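Local coordinates for uncharacterized protein YbaA (Shigella flexneri, PDB 2OKQ) that is of unknown function but forms a two-chain assembly of DUF1428-family subunits, each with a ferredoxin-like alpha/beta fold, at residues A[41-46]-A[62-67]; A[54-59]-A[113-118]; A[95-98]-A[102-105]; A[105-110]-A[130-135]. All blocks are in the same frame, centred on the assembly; numbering follows the deposited sequence.

Interaction 1 (A[41-46]-A[62-67])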
loop_
_atom_site.group_PDB
_atom_site.type_symbol
_atom_site.label_atom_id
_atom_site.label_comp_id
_atom_site.label_asym_id
_atom_site.label_seq_id
_atom_site.Cartn_x
_atom_site.Cartn_y
_atom_site.Cartn_z
ATOM N N ASP A 41 -4.577 -14.275 11.731
ATOM C CA ASP A 41 -5.494 -13.753 12.755
ATOM C C ASP A 41 -4.770 -12.909 13.794
ATOM O O ASP A 41 -5.246 -11.840 14.166
ATOM C CB ASP A 41 -6.241 -14.891 13.453
ATOM C CG ASP A 41 -7.384 -15.424 12.629
ATOM O OD1 ASP A 41 -8.311 -14.640 12.310
ATOM O OD2 ASP A 41 -7.369 -16.633 12.308
ATOM N N ALA A 42 -3.619 -13.393 14.256
ATOM C CA ALA A 42 -2.809 -12.653 15.215
ATOM C C ALA A 42 -2.451 -11.286 14.644
ATOM O O ALA A 42 -2.513 -10.264 15.339
ATOM C CB ALA A 42 -1.546 -13.433 15.552
ATOM N N TYR A 43 -2.082 -11.283 13.367
ATOM C CA TYR A 43 -1.692 -10.059 12.696
ATOM C C TYR A 43 -2.865 -9.095 12.592
ATOM O O TYR A 43 -2.730 -7.914 12.915
ATOM C CB TYR A 43 -1.104 -10.360 11.310
ATOM C CG TYR A 43 -0.576 -9.119 10.653
ATOM C CD1 TYR A 43 0.732 -8.700 10.868
ATOM C CD2 TYR A 43 -1.399 -8.340 9.834
ATOM C CE1 TYR A 43 1.218 -7.530 10.270
ATOM C CE2 TYR A 43 -0.924 -7.179 9.232
ATOM C CZ TYR A 43 0.379 -6.778 9.459
ATOM O OH TYR A 43 0.846 -5.627 8.864
ATOM N N ARG A 44 -4.013 -9.597 12.138
ATOM C CA ARG A 44 -5.201 -8.775 11.974
ATOM C C ARG A 44 -5.590 -8.137 13.308
ATOM O O ARG A 44 -5.909 -6.948 13.357
ATOM C CB ARG A 44 -6.354 -9.593 11.380
ATOM C CG ARG A 44 -7.626 -8.793 11.103
ATOM C CD ARG A 44 -8.621 -9.564 10.240
ATOM N NE ARG A 44 -8.571 -11.010 10.473
ATOM C CZ ARG A 44 -8.967 -11.924 9.591
ATOM N NH1 ARG A 44 -9.451 -11.554 8.405
ATOM N NH2 ARG A 44 -8.874 -13.211 9.892
ATOM N N GLU A 45 -5.538 -8.930 14.383
ATOM C CA GLU A 45 -5.835 -8.435 15.736
ATOM C C GLU A 45 -4.875 -7.340 16.207
ATOM O O GLU A 45 -5.310 -6.332 16.774
ATOM C CB GLU A 45 -5.797 -9.594 16.744
ATOM C CG GLU A 45 -6.880 -10.649 16.568
ATOM C CD GLU A 45 -6.587 -11.926 17.352
ATOM O OE1 GLU A 45 -6.296 -11.837 18.564
ATOM O OE2 GLU A 45 -6.651 -13.021 16.751
ATOM N N MET A 46 -3.578 -7.538 15.981
ATOM C CA MET A 46 -2.583 -6.504 16.263
ATOM C C MET A 46 -2.893 -5.194 15.534
ATOM O O MET A 46 -2.867 -4.111 16.134
ATOM C CB MET A 46 -1.182 -6.984 15.875
ATOM C CG MET A 46 -0.063 -6.060 16.331
ATOM S SD MET A 46 1.464 -6.311 15.404
ATOM C CE MET A 46 1.037 -5.555 13.830
ATOM N N ILE A 62 -6.293 3.594 7.928
ATOM C CA ILE A 62 -5.260 2.567 8.045
ATOM C C ILE A 62 -5.816 1.366 7.298
ATOM O O ILE A 62 -6.944 0.945 7.572
ATOM C CB ILE A 62 -4.979 2.147 9.524
ATOM C CG1 ILE A 62 -4.340 3.276 10.324
ATOM C CG2 ILE A 62 -4.005 0.955 9.579
ATOM C CD1 ILE A 62 -5.333 4.401 10.806
ATOM N N VAL A 63 -5.046 0.851 6.342
ATOM C CA VAL A 63 -5.521 -0.260 5.512
ATOM C C VAL A 63 -4.462 -1.356 5.502
ATOM O O VAL A 63 -3.298 -1.078 5.323
ATOM C CB VAL A 63 -5.811 0.191 4.031
ATOM C CG1 VAL A 63 -6.445 -0.938 3.261
ATOM C CG2 VAL A 63 -6.731 1.437 3.941
ATOM N N GLU A 64 -4.850 -2.611 5.724
ATOM C CA GLU A 64 -3.903 -3.715 5.684
ATOM C C GLU A 64 -4.502 -4.753 4.747
ATOM O O GLU A 64 -5.671 -5.108 4.910
ATOM C CB GLU A 64 -3.776 -4.354 7.063
ATOM C CG GLU A 64 -3.381 -3.357 8.113
ATOM C CD GLU A 64 -1.939 -3.417 8.479
ATOM O OE1 GLU A 64 -1.165 -4.189 7.880
ATOM O OE2 GLU A 64 -1.573 -2.658 9.394
ATOM N N CYS A 65 -3.705 -5.248 3.807
ATOM C CA CYS A 65 -4.246 -6.091 2.721
ATOM C C CYS A 65 -3.397 -7.350 2.648
ATOM O O CYS A 65 -2.163 -7.273 2.619
ATOM C CB CYS A 65 -4.192 -5.353 1.383
ATOM S SG CYS A 65 -4.989 -3.716 1.417
ATOM N N TRP A 66 -4.059 -8.499 2.572
ATOM C CA TRP A 66 -3.361 -9.804 2.612
ATOM C C TRP A 66 -3.270 -10.368 1.205
ATOM O O TRP A 66 -4.225 -10.257 0.423
ATOM C CB TRP A 66 -4.196 -10.756 3.481
ATOM C CG TRP A 66 -3.536 -12.047 3.839
ATOM C CD1 TRP A 66 -3.651 -13.245 3.164
ATOM C CD2 TRP A 66 -2.675 -12.294 4.956
ATOM N NE1 TRP A 66 -2.913 -14.216 3.802
ATOM C CE2 TRP A 66 -2.298 -13.662 4.898
ATOM C CE3 TRP A 66 -2.197 -11.501 6.014
ATOM C CZ2 TRP A 66 -1.460 -14.253 5.854
ATOM C CZ3 TRP A 66 -1.336 -12.089 6.968
ATOM C CH2 TRP A 66 -0.984 -13.456 6.875
ATOM N N ALA A 67 -2.138 -10.992 0.881
ATOM C CA ALA A 67 -1.875 -11.502 -0.474
ATOM C C ALA A 67 -3.062 -12.292 -0.987
ATOM O O ALA A 67 -3.628 -13.135 -0.264
ATOM C CB ALA A 67 -0.611 -12.408 -0.462
#

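Interaction 2 (A[54-59]-A[113-118])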
loop_
_atom_site.group_PDB
_atom_site.type_symbol
_atom_site.label_atom_id
_atom_site.label_comp_id
_atom_site.label_asym_id
_atom_site.label_seq_id
_atom_site.Cartn_x
_atom_site.Cartn_y
_atom_site.Cartn_z
ATOM N N PHE A 54 -3.407 5.121 15.823
ATOM C CA PHE A 54 -2.949 5.982 14.726
ATOM C C PHE A 54 -3.973 7.060 14.415
ATOM O O PHE A 54 -3.617 8.203 14.157
ATOM C CB PHE A 54 -2.680 5.147 13.469
ATOM C CG PHE A 54 -1.313 4.533 13.420
ATOM C CD1 PHE A 54 -0.181 5.331 13.269
ATOM C CD2 PHE A 54 -1.156 3.161 13.466
ATOM C CE1 PHE A 54 1.098 4.763 13.194
ATOM C CE2 PHE A 54 0.117 2.581 13.387
ATOM C CZ PHE A 54 1.243 3.386 13.263
ATOM N N LYS A 55 -5.255 6.704 14.424
ATOM C CA LYS A 55 -6.291 7.700 14.126
ATOM C C LYS A 55 -6.320 8.803 15.179
ATOM O O LYS A 55 -6.499 9.968 14.850
ATOM C CB LYS A 55 -7.673 7.041 14.041
ATOM C CG LYS A 55 -7.817 5.987 12.932
ATOM C CD LYS A 55 -8.453 6.544 11.673
ATOM C CE LYS A 55 -9.976 6.525 11.785
ATOM N NZ LYS A 55 -10.639 6.513 10.457
ATOM N N GLU A 56 -6.143 8.412 16.438
ATOM C CA GLU A 56 -6.084 9.361 17.548
ATOM C C GLU A 56 -4.976 10.392 17.315
ATOM O O GLU A 56 -5.125 11.578 17.626
ATOM C CB GLU A 56 -5.860 8.591 18.854
ATOM C CG GLU A 56 -5.662 9.452 20.082
ATOM C CD GLU A 56 -5.315 8.629 21.311
ATOM O OE1 GLU A 56 -5.934 7.569 21.516
ATOM O OE2 GLU A 56 -4.407 9.038 22.068
ATOM N N PHE A 57 -3.877 9.932 16.737
ATOM C CA PHE A 57 -2.710 10.775 16.508
ATOM C C PHE A 57 -2.743 11.525 15.174
ATOM O O PHE A 57 -1.801 12.236 14.837
ATOM C CB PHE A 57 -1.436 9.939 16.636
ATOM C CG PHE A 57 -1.253 9.301 17.996
ATOM C CD1 PHE A 57 -1.731 9.918 19.151
ATOM C CD2 PHE A 57 -0.582 8.101 18.115
ATOM C CE1 PHE A 57 -1.556 9.326 20.408
ATOM C CE2 PHE A 57 -0.392 7.509 19.365
ATOM C CZ PHE A 57 -0.885 8.124 20.503
ATOM N N GLY A 58 -3.827 11.386 14.422
ATOM C CA GLY A 58 -4.001 12.212 13.220
ATOM C C GLY A 58 -4.078 11.473 11.879
ATOM O O GLY A 58 -4.277 12.106 10.831
ATOM N N ALA A 59 -3.892 10.154 11.904
ATOM C CA ALA A 59 -4.097 9.342 10.687
ATOM C C ALA A 59 -5.539 9.398 10.193
ATOM O O ALA A 59 -6.486 9.392 10.999
ATOM C CB ALA A 59 -3.694 7.907 10.924
ATOM N N ASP A 113 4.199 5.873 23.022
ATOM C CA ASP A 113 2.953 5.390 23.622
ATOM C C ASP A 113 3.107 4.001 24.244
ATOM O O ASP A 113 3.518 3.060 23.571
ATOM C CB ASP A 113 1.792 5.433 22.615
ATOM C CG ASP A 113 0.438 5.547 23.295
ATOM O OD1 ASP A 113 0.079 4.659 24.091
ATOM O OD2 ASP A 113 -0.269 6.534 23.052
ATOM N N PRO A 114 2.786 3.870 25.549
ATOM C CA PRO A 114 2.897 2.577 26.222
ATOM C C PRO A 114 1.881 1.577 25.705
ATOM O O PRO A 114 2.093 0.381 25.854
ATOM C CB PRO A 114 2.603 2.906 27.691
ATOM C CG PRO A 114 2.733 4.371 27.800
ATOM C CD PRO A 114 2.304 4.906 26.470
ATOM N N ARG A 115 0.799 2.070 25.100
ATOM C CA ARG A 115 -0.215 1.206 24.482
ATOM C C ARG A 115 0.345 0.369 23.340
ATOM O O ARG A 115 -0.110 -0.748 23.119
ATOM C CB ARG A 115 -1.425 2.007 23.992
ATOM C CG ARG A 115 -2.385 2.420 25.087
ATOM C CD ARG A 115 -3.436 3.406 24.595
ATOM N NE ARG A 115 -2.853 4.686 24.190
ATOM C CZ ARG A 115 -3.553 5.746 23.791
ATOM N NH1 ARG A 115 -4.873 5.692 23.719
ATOM N NH2 ARG A 115 -2.932 6.861 23.438
ATOM N N MET A 116 1.320 0.904 22.608
ATOM C CA MET A 116 1.969 0.114 21.557
ATOM C C MET A 116 3.311 -0.477 21.973
ATOM O O MET A 116 3.918 -1.242 21.223
ATOM C CB MET A 116 2.073 0.887 20.236
ATOM C CG MET A 116 0.822 0.774 19.345
ATOM S SD MET A 116 0.209 -0.884 18.937
ATOM C CE MET A 116 1.448 -1.420 17.758
ATOM N N LYS A 117 3.764 -0.126 23.174
ATOM C CA LYS A 117 4.899 -0.802 23.787
ATOM C C LYS A 117 4.478 -2.206 24.197
ATOM O O LYS A 117 5.228 -3.167 24.010
ATOM C CB LYS A 117 5.407 -0.024 25.003
ATOM C CG LYS A 117 6.298 1.170 24.659
ATOM C CD LYS A 117 7.740 0.759 24.329
ATOM C CE LYS A 117 8.531 0.345 25.573
ATOM N NZ LYS A 117 8.843 1.498 26.464
ATOM N N GLU A 118 3.268 -2.309 24.744
ATOM C CA GLU A 118 2.700 -3.581 25.187
ATOM C C GLU A 118 2.332 -4.443 23.984
ATOM O O GLU A 118 3.201 -5.097 23.404
ATOM C CB GLU A 118 1.478 -3.350 26.082
ATOM C CG GLU A 118 1.787 -2.706 27.431
ATOM C CD GLU A 118 0.563 -2.071 28.074
ATOM O OE1 GLU A 118 -0.574 -2.401 27.661
ATOM O OE2 GLU A 118 0.738 -1.238 28.995
#

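Interaction 3 (A[95-98]-A[102-105])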
loop_
_atom_site.group_PDB
_atom_site.type_symbol
_atom_site.label_atom_id
_atom_site.label_comp_id
_atom_site.label_asym_id
_atom_site.label_seq_id
_atom_site.Cartn_x
_atom_site.Cartn_y
_atom_site.Cartn_z
ATOM N N ILE A 95 -0.933 3.862 5.669
ATOM C CA ILE A 95 -1.653 4.778 6.558
ATOM C C ILE A 95 -1.681 6.144 5.877
ATOM O O ILE A 95 -0.642 6.639 5.427
ATOM C CB ILE A 95 -0.954 4.853 7.926
ATOM C CG1 ILE A 95 -0.818 3.460 8.563
ATOM C CG2 ILE A 95 -1.704 5.857 8.842
ATOM C CD1 ILE A 95 -0.038 3.436 9.838
ATOM N N GLU A 96 -2.872 6.731 5.772
ATOM C CA GLU A 96 -3.074 7.991 5.093
ATOM C C GLU A 96 -3.038 9.123 6.102
ATOM O O GLU A 96 -3.593 8.975 7.190
ATOM C CB GLU A 96 -4.431 7.982 4.404
ATOM C CG GLU A 96 -4.521 6.846 3.330
ATOM C CD GLU A 96 -5.752 6.928 2.454
ATOM O OE1 GLU A 96 -6.308 8.035 2.257
ATOM O OE2 GLU A 96 -6.177 5.862 1.921
ATOM N N TYR A 97 -2.406 10.229 5.717
ATOM C CA TYR A 97 -2.238 11.411 6.588
ATOM C C TYR A 97 -2.560 12.679 5.806
ATOM O O TYR A 97 -2.397 12.715 4.572
ATOM C CB TYR A 97 -0.777 11.492 7.081
ATOM C CG TYR A 97 -0.416 10.430 8.105
ATOM C CD1 TYR A 97 -0.858 10.531 9.421
ATOM C CD2 TYR A 97 0.369 9.325 7.745
ATOM C CE1 TYR A 97 -0.527 9.560 10.379
ATOM C CE2 TYR A 97 0.727 8.356 8.688
ATOM C CZ TYR A 97 0.249 8.484 10.009
ATOM O OH TYR A 97 0.551 7.543 10.945
ATOM N N PRO A 98 -2.986 13.749 6.511
ATOM C CA PRO A 98 -3.277 15.008 5.844
ATOM C C PRO A 98 -2.029 15.767 5.396
ATOM O O PRO A 98 -2.140 16.656 4.578
ATOM C CB PRO A 98 -4.057 15.801 6.913
ATOM C CG PRO A 98 -3.552 15.284 8.211
ATOM C CD PRO A 98 -3.220 13.820 7.969
ATOM N N VAL A 102 1.830 16.031 10.007
ATOM C CA VAL A 102 0.992 15.181 10.851
ATOM C C VAL A 102 1.525 13.755 10.918
ATOM O O VAL A 102 1.551 13.155 11.997
ATOM C CB VAL A 102 -0.475 15.211 10.408
ATOM C CG1 VAL A 102 -1.323 14.178 11.172
ATOM C CG2 VAL A 102 -1.025 16.630 10.643
ATOM N N ARG A 103 1.944 13.212 9.769
ATOM C CA ARG A 103 2.622 11.899 9.753
ATOM C C ARG A 103 3.815 11.878 10.738
ATOM O O ARG A 103 3.976 10.954 11.526
ATOM C CB ARG A 103 3.095 11.572 8.337
ATOM C CG ARG A 103 3.921 10.272 8.213
ATOM C CD ARG A 103 5.416 10.585 8.189
ATOM N NE ARG A 103 6.210 9.467 7.650
ATOM C CZ ARG A 103 7.516 9.534 7.424
ATOM N NH1 ARG A 103 8.184 10.653 7.714
ATOM N NH2 ARG A 103 8.167 8.481 6.900
ATOM N N ASP A 104 4.649 12.909 10.704
ATOM C CA ASP A 104 5.821 12.918 11.600
ATOM C C ASP A 104 5.421 12.952 13.084
ATOM O O ASP A 104 6.011 12.213 13.909
ATOM C CB ASP A 104 6.739 14.101 11.279
ATOM C CG ASP A 104 7.424 13.972 9.922
ATOM O OD1 ASP A 104 7.575 12.835 9.392
ATOM O OD2 ASP A 104 7.827 15.005 9.370
ATOM N N ALA A 105 4.466 13.817 13.411
ATOM C CA ALA A 105 3.944 13.940 14.797
ATOM C C ALA A 105 3.331 12.631 15.283
ATOM O O ALA A 105 3.616 12.164 16.400
ATOM C CB ALA A 105 2.926 15.062 14.888
#

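Interaction 4 (A[105-110]-A[130-135]). With NA (sodium ion), chain C.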
loop_
_atom_site.group_PDB
_atom_site.type_symbol
_atom_site.label_atom_id
_atom_site.label_comp_id
_atom_site.label_asym_id
_atom_site.label_seq_id
_atom_site.Cartn_x
_atom_site.Cartn_y
_atom_site.Cartn_z
ATOM N N ALA A 105 4.466 13.817 13.411
ATOM C CA ALA A 105 3.944 13.940 14.797
ATOM C C ALA A 105 3.331 12.631 15.283
ATOM O O ALA A 105 3.616 12.164 16.400
ATOM C CB ALA A 105 2.926 15.062 14.888
ATOM N N ALA A 106 2.500 12.029 14.431
ATOM C CA ALA A 106 1.851 10.756 14.749
ATOM C C ALA A 106 2.853 9.647 15.063
ATOM O O ALA A 106 2.714 8.959 16.081
ATOM C CB ALA A 106 0.896 10.338 13.594
ATOM N N ASN A 107 3.868 9.473 14.210
ATOM C CA ASN A 107 4.882 8.447 14.410
ATOM C C ASN A 107 5.707 8.682 15.676
ATOM O O ASN A 107 6.011 7.737 16.409
ATOM C CB ASN A 107 5.775 8.286 13.183
ATOM C CG ASN A 107 5.023 7.689 12.007
ATOM O OD1 ASN A 107 4.064 6.933 12.197
ATOM N ND2 ASN A 107 5.437 8.035 10.795
ATOM N N GLN A 108 6.018 9.939 15.963
ATOM C CA GLN A 108 6.744 10.251 17.198
ATOM C C GLN A 108 5.926 9.857 18.438
ATOM O O GLN A 108 6.467 9.237 19.379
ATOM C CB GLN A 108 7.109 11.735 17.256
ATOM C CG GLN A 108 8.307 12.024 18.191
ATOM C CD GLN A 108 9.633 11.575 17.606
ATOM O OE1 GLN A 108 10.070 12.088 16.583
ATOM N NE2 GLN A 108 10.277 10.590 18.243
ATOM N N LYS A 109 4.643 10.209 18.418
ATOM C CA LYS A 109 3.692 9.843 19.480
ATOM C C LYS A 109 3.555 8.342 19.648
ATOM O O LYS A 109 3.634 7.834 20.767
ATOM C CB LYS A 109 2.311 10.432 19.220
ATOM C CG LYS A 109 2.217 11.922 19.350
ATOM C CD LYS A 109 0.821 12.375 18.992
ATOM C CE LYS A 109 0.728 13.878 18.981
ATOM N NZ LYS A 109 -0.597 14.311 18.458
ATOM N N MET A 110 3.346 7.646 18.534
ATOM C CA MET A 110 3.217 6.202 18.534
ATOM C C MET A 110 4.385 5.573 19.280
ATOM O O MET A 110 4.184 4.725 20.146
ATOM C CB MET A 110 3.125 5.668 17.097
ATOM C CG MET A 110 2.943 4.167 16.989
ATOM S SD MET A 110 1.487 3.561 17.861
ATOM C CE MET A 110 0.161 3.991 16.737
ATOM N N MET A 130 10.444 -6.174 7.092
ATOM C CA MET A 130 9.444 -5.151 6.749
ATOM C C MET A 130 10.108 -4.056 5.902
ATOM O O MET A 130 11.239 -3.644 6.193
ATOM C CB MET A 130 8.846 -4.560 8.032
ATOM C CG MET A 130 7.786 -3.456 7.838
ATOM S SD MET A 130 7.128 -2.806 9.397
ATOM C CE MET A 130 8.589 -1.970 10.032
ATOM N N ILE A 131 9.438 -3.582 4.857
ATOM C CA ILE A 131 9.928 -2.389 4.164
ATOM C C ILE A 131 8.928 -1.261 4.430
ATOM O O ILE A 131 7.745 -1.521 4.619
ATOM C CB ILE A 131 10.189 -2.603 2.668
ATOM C CG1 ILE A 131 8.898 -2.968 1.903
ATOM C CG2 ILE A 131 11.270 -3.687 2.478
ATOM C CD1 ILE A 131 9.131 -3.185 0.372
ATOM N N TYR A 132 9.429 -0.027 4.477
ATOM C CA TYR A 132 8.621 1.096 4.981
ATOM C C TYR A 132 9.125 2.380 4.373
ATOM O O TYR A 132 10.322 2.532 4.167
ATOM C CB TYR A 132 8.777 1.206 6.502
ATOM C CG TYR A 132 8.310 2.540 7.052
ATOM C CD1 TYR A 132 6.948 2.811 7.196
ATOM C CD2 TYR A 132 9.233 3.536 7.414
ATOM C CE1 TYR A 132 6.500 4.045 7.707
ATOM C CE2 TYR A 132 8.800 4.773 7.916
ATOM C CZ TYR A 132 7.439 5.013 8.063
ATOM O OH TYR A 132 6.995 6.217 8.556
ATOM N N GLY A 133 8.221 3.322 4.117
ATOM C CA GLY A 133 8.649 4.657 3.708
ATOM C C GLY A 133 7.495 5.623 3.716
ATOM O O GLY A 133 6.326 5.207 3.748
ATOM N N GLY A 134 7.828 6.907 3.747
ATOM C CA GLY A 134 6.842 7.974 3.603
ATOM C C GLY A 134 6.835 8.462 2.170
ATOM O O GLY A 134 7.919 8.668 1.539
ATOM N N PHE A 135 5.629 8.699 1.649
ATOM C CA PHE A 135 5.465 9.096 0.259
ATOM C C PHE A 135 4.460 10.240 0.122
ATOM O O PHE A 135 3.444 10.243 0.802
ATOM C CB PHE A 135 4.920 7.923 -0.590
ATOM C CG PHE A 135 5.801 6.695 -0.590
ATOM C CD1 PHE A 135 6.680 6.468 -1.641
ATOM C CD2 PHE A 135 5.758 5.787 0.453
ATOM C CE1 PHE A 135 7.536 5.300 -1.662
ATOM C CE2 PHE A 135 6.583 4.643 0.451
ATOM C CZ PHE A 135 7.466 4.406 -0.603
HETATM NA NA NA C . 10.884 11.758 14.581
HETATM O O HOH W 1 8.644 11.576 13.541
#

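Interaction 1 (A[41-46]-A[62-67])
Tyr43 OH donates to Glu64 OE1 across 2.7 Å, the one hydrogen bond between residues 41-46 of the first long helix and residues 62-67 of a strand. Glu64 OE1 takes the hydroxyl on its syn side, with the donor 29° out of the carboxylate plane. Seen from the tyrosine, the same oxygen lies at the ring edge, near the ring plane, and also comes 3.3 Å from Tyr43 CE2. Ring and carboxylate planes stand nearly upright to each other, 78° apart. Tyr43 gets there because its CG is anti to the backbone N (chi1 -175°), which swings the phenol off the helix toward the sheet; Glu64 bends at CG to present its carboxylate to it. Trp66 makes a looser neighbour, with its CZ3 4.7 Å from Tyr43 CB. Val33 and Val35 of strand 27-36 also touch the tyrosine, while the strand bearing Glu64 pairs with an antiparallel strand of the second subunit. Glu64 OE1 has a further hydrogen-bond partner elsewhere, so this oxygen is gripped more than once. The chemistry is consistent with a neutral phenol donating to a carboxylate oxygen: a short, directional link that satisfies the hydroxyl of a buried tyrosine and fixes where its proton points.

Interaction 2 (A[54-59]-A[113-118])
Glu56 reaches Arg115 fully stretched, its CG anti to the backbone N (chi1 175°) and the chain straight beyond, while Arg115 folds at its third torsion (chi3 -65°) and turns its guanidinium to meet it. The grip is end-on and two-pronged: Arg115 NH2 gives to Glu56 OE2 at 3.0 Å, close to the guanidinium plane, and Arg115 NH1 gives to Glu56 OE1 at 3.1 Å along a more bent path. A second carboxylate holds the arginine side-on, with Arg115 NE to Asp113 OD1 at 2.9 Å and Arg115 NH2 to Asp113 OD2 at 2.7 Å. Asp113 OD1 also caps the short helix, accepting from Arg115 N at 2.9 Å, so one aspartate sets both the helix start and the arginine's orientation. With two anions on it, the guanidinium is pinned against rotation and probably offsets their mutual repulsion. Phe57 adds its ring edge: Asp113 OD2 lies near the plane of the ring, 3.1 Å from Phe57 CZ. Just beyond, Gly58 closes helix 40-56 in a Schellman motif. The network thus ties the C-terminal end of helix 40-56 to the start of helix 114-118, with Lys109 of helix 100-111 against Phe57 and Leu53 against Arg115.

Interaction 3 (A[95-98]-A[102-105])
Val102, in the first turn of helix 100-111, sets its methyls against Pro98, the residue just after the strand. Val102 CG1 lies 3.7 Å from Pro98 CD, and Val102 CG2 3.8 Å from Pro98 CG, so the isopropyl fork lies across one end of the pyrrolidine ring. The same CG1 is 4.1 Å from Tyr97 CD1. Arg103 follows and carries the centre of the contact. Its CA sits almost exactly over the Tyr97 ring, 3.7 Å from the centroid and 10° off the ring normal, a CH-pi contact made by the backbone itself. The side chain then runs on over the same face, with Arg103 CB 3.6 Å from Tyr97 CD2 and Arg103 CG 3.8 Å from Tyr97 CE2. A bend at chi2 (-98°) carries the guanidinium away from the ring to acidic partners: Arg103 NE pairs with Asp29, and Arg103 NH1 with Asp69 of the second subunit. Asp104 does not touch the strand, but Asp104 OD1 also accepts from Arg103 NH1, at 2.8 Å. The contact thus folds the start of helix 100-111 back upon the end of strand 88-97 just before it, and wedges Tyr97 between this helix, Phe54 of helix 40-56 and Asp29 of strand 27-36, with Ala59 of the loop beyond helix 40-56 also against it.

Interaction 4 (A[105-110]-A[130-135])
Helix 100-111 lies over the sheet near strand 131-140, the outermost strand on that side within the chain, and they meet through a single pair of side chains. Asn107 reaches from the helix toward the strand and Tyr132 from the strand toward the helix. Asn107 ND2 ends 3.3 Å from Tyr132 OH, but the angle is too poor for a hydrogen bond, and the amide and ring planes are 72° apart. What brings these polar ends together is a shared third party: both Asn107 ND2 and Tyr132 OH bond to Asp29 OD2 of strand 27-36. Tyr132 has its CG on the far side from its own backbone N (chi1 164°), which extends the phenol off the strand to that meeting point, and its ring also meets Phe31. One residue on, Gln108 turns another way and binds a sodium ion through OE1 at 2.2 Å; a water lies on the same ion at 2.5 Å. Further along the strand, Gly134 and Phe135 pair with an antiparallel strand of the second subunit, carrying the sheet across the interface. Two helices laid on one face of a four-stranded antiparallel sheet, in beta-alpha-beta-beta-alpha-beta order, are the hallmark of the ferredoxin-like fold.

In the fold
Interactions 3 and 4 are neighbours, their centres about 8 Å apart, and both use helix 100-111; they share Ala105, and Arg103 NH2 of the one comes 3.0 Å from Tyr132 OH of the other, with Asp29 serving both. Interaction 2 lies about 12 Å from each, centre to centre, and meets interaction 4 where Phe57 CD1 is 3.5 Å from Lys109 CD. Interaction 1 works at the other end of helix 40-56, joined to interaction 2 by Ile62 CD1 at 3.6 Å from Lys55 CG. No active site is known. The Gln108 sodium is about 7 Å from the nearest atom of the Arg103 side chain, whereas Asp72, Gly73 and Asp77 form a sodium site outside these contacts.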